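Local atomic coordinates of C-type lectin domain family 4, member b1 (Mus musculus, PDB entry 6LKR), a protein that is a calcium-binding C-type lectin receptor of immune cells that binds carbohydrate and probably recognises pathogen-derived phosphoglycolipids. Residues N93-S98 against G115-S120. Residues are numbered along the deposited sequence; the frame is centred on the assembly and turned at random. Where two conformers were deposited one is given.
With CA (calcium ion), chain D.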
loop_
_atom_site.group_PDB
_atom_site.type_symbol
_atom_site.label_atom_id
_atom_site.label_comp_id
_atom_site.label_asym_id
_atom_site.label_seq_id
_atom_site.Cartn_x
_atom_site.Cartn_y
_atom_site.Cartn_z
ATOM N N ASN A 93 21.631 -3.877 -9.755
ATOM C CA ASN A 93 22.010 -3.921 -11.191
ATOM C C ASN A 93 22.037 -5.393 -11.636
ATOM O O ASN A 93 22.608 -6.222 -10.909
ATOM C CB ASN A 93 23.320 -3.167 -11.429
ATOM C CG ASN A 93 23.173 -1.678 -11.196
ATOM O OD1 ASN A 93 22.087 -1.122 -11.358
ATOM N ND2 ASN A 93 24.256 -1.021 -10.818
ATOM N N GLY A 94 21.396 -5.691 -12.771
ATOM C CA GLY A 94 21.296 -7.055 -13.329
ATOM C C GLY A 94 20.188 -7.885 -12.690
ATOM O O GLY A 94 20.088 -9.069 -13.021
ATOM N N GLU A 95 19.375 -7.305 -11.803
ATOM C CA GLU A 95 18.215 -8.003 -11.187
ATOM C C GLU A 95 16.945 -7.282 -11.619
ATOM O O GLU A 95 16.959 -6.080 -11.881
ATOM C CB GLU A 95 18.328 -8.035 -9.660
ATOM C CG GLU A 95 19.625 -8.639 -9.146
ATOM C CD GLU A 95 19.889 -10.085 -9.536
ATOM O OE1 GLU A 95 18.921 -10.835 -9.810
ATOM O OE2 GLU A 95 21.067 -10.469 -9.550
ATOM N N PRO A 96 15.795 -7.972 -11.724
ATOM C CA PRO A 96 15.714 -9.429 -11.619
ATOM C C PRO A 96 16.467 -10.138 -12.755
ATOM O O PRO A 96 16.678 -9.514 -13.772
ATOM C CB PRO A 96 14.215 -9.732 -11.757
ATOM C CG PRO A 96 13.514 -8.417 -11.533
ATOM C CD PRO A 96 14.488 -7.339 -11.941
ATOM N N SER A 97 16.853 -11.399 -12.553
ATOM C CA SER A 97 17.789 -12.135 -13.439
ATOM C C SER A 97 17.145 -13.377 -14.073
ATOM O O SER A 97 17.634 -13.783 -15.139
ATOM C CB SER A 97 19.049 -12.483 -12.695
ATOM O OG SER A 97 18.794 -13.411 -11.653
ATOM N N SER A 98 16.100 -13.971 -13.488
ATOM C CA SER A 98 15.591 -15.283 -13.974
ATOM C C SER A 98 14.098 -15.473 -13.690
ATOM O O SER A 98 13.682 -15.346 -12.527
ATOM C CB SER A 98 16.382 -16.410 -13.387
ATOM O OG SER A 98 15.786 -17.655 -13.731
ATOM N N GLY A 115 19.979 -3.606 -2.035
ATOM C CA GLY A 115 19.175 -3.763 -3.253
ATOM C C GLY A 115 18.468 -5.099 -3.244
ATOM O O GLY A 115 18.824 -5.964 -2.412
ATOM N N TRP A 116 17.502 -5.258 -4.143
ATOM C CA TRP A 116 16.681 -6.484 -4.245
ATOM C C TRP A 116 17.291 -7.447 -5.269
ATOM O O TRP A 116 17.876 -6.990 -6.273
ATOM C CB TRP A 116 15.246 -6.169 -4.646
ATOM C CG TRP A 116 14.513 -5.186 -3.793
ATOM C CD1 TRP A 116 14.824 -4.716 -2.548
ATOM C CD2 TRP A 116 13.285 -4.551 -4.171
ATOM N NE1 TRP A 116 13.866 -3.827 -2.132
ATOM C CE2 TRP A 116 12.908 -3.711 -3.105
ATOM C CE3 TRP A 116 12.465 -4.634 -5.302
ATOM C CZ2 TRP A 116 11.746 -2.947 -3.149
ATOM C CZ3 TRP A 116 11.323 -3.869 -5.345
ATOM C CH2 TRP A 116 10.968 -3.044 -4.280
ATOM N N ASN A 117 17.061 -8.733 -5.038
ATOM C CA ASN A 117 17.509 -9.853 -5.895
ATOM C C ASN A 117 16.357 -10.851 -5.963
ATOM O O ASN A 117 15.833 -11.214 -4.885
ATOM C CB ASN A 117 18.782 -10.472 -5.317
ATOM C CG ASN A 117 19.266 -11.696 -6.064
ATOM O OD1 ASN A 117 19.132 -11.787 -7.283
ATOM N ND2 ASN A 117 19.869 -12.625 -5.343
ATOM N N ASP A 118 15.977 -11.286 -7.163
ATOM C CA ASP A 118 15.070 -12.451 -7.305
ATOM C C ASP A 118 15.897 -13.701 -6.982
ATOM O O ASP A 118 17.072 -13.775 -7.386
ATOM C CB ASP A 118 14.345 -12.471 -8.652
ATOM C CG ASP A 118 15.252 -12.585 -9.868
ATOM O OD1 ASP A 118 16.454 -12.208 -9.763
ATOM O OD2 ASP A 118 14.750 -13.034 -10.904
ATOM N N ILE A 119 15.348 -14.603 -6.171
ATOM C CA ILE A 119 16.004 -15.897 -5.826
ATOM C C ILE A 119 14.928 -16.973 -5.772
ATOM O O ILE A 119 13.741 -16.625 -5.760
ATOM C CB ILE A 119 16.789 -15.848 -4.501
ATOM C CG1 ILE A 119 15.882 -15.570 -3.300
ATOM C CG2 ILE A 119 17.947 -14.867 -4.577
ATOM C CD1 ILE A 119 16.515 -15.995 -1.988
ATOM N N SER A 120 15.352 -18.230 -5.703
ATOM C CA SER A 120 14.451 -19.391 -5.511
ATOM C C SER A 120 13.721 -19.244 -4.169
ATOM O O SER A 120 14.372 -18.964 -3.155
ATOM C CB SER A 120 15.210 -20.693 -5.586
ATOM O OG SER A 120 14.534 -21.698 -4.848
HETATM CA CA CA D . 18.451 -13.177 -9.230
HETATM O O HOH W 1 21.070 -13.113 -9.469
HETATM O O HOH W 2 19.861 -14.770 -8.347
#
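Asp118 of strand 113-119 meets the backbone NH groups of Ser97 and Ser98 and a calcium ion with one carboxylate. OD1 binds the calcium at 2.3 Å and accepts Ser97 N at 2.9 Å, a donor arriving on the syn side but 29° out of the carboxylate plane. OD2 takes Ser98 N on its syn lone pair over 3.1 Å, nearly straight at 167°, and also forms a salt bridge with Arg74. With CG set between backbone N and carbonyl carbon (chi1 62°), the residue's own carbonyl O also ligates the calcium. This is the tight part of the contact, closed by Pro96, whose CB lies 3.5 Å from Asp118 OD2. The Glu95-Pro96 peptide bond is cis, within the Glu-Pro-Ser counterpart of the EPN motif; with the WND motif, Trp116-Asn117-Asp118, it builds the principal calcium site of C-type lectins, where relatives bind sugar. Glu95 OE1 and Ser97 OG each bind the metal at 2.5 Å, and the side chain of Asn117 is also a ligand; the positive ion presumably offsets repulsion among the crowded oxygens. The looser side is watery: two waters coordinate the calcium, one also donating to Glu95 OE2 at 2.6 Å. Glu101 completes the protein ligands. Residues 93-98, in the long loop between strands 76-78 and 103-109, lie over the end of strand 113-119, which pairs antiparallel with strand 103-109, while Trp76 touches both Pro96 and Asp118.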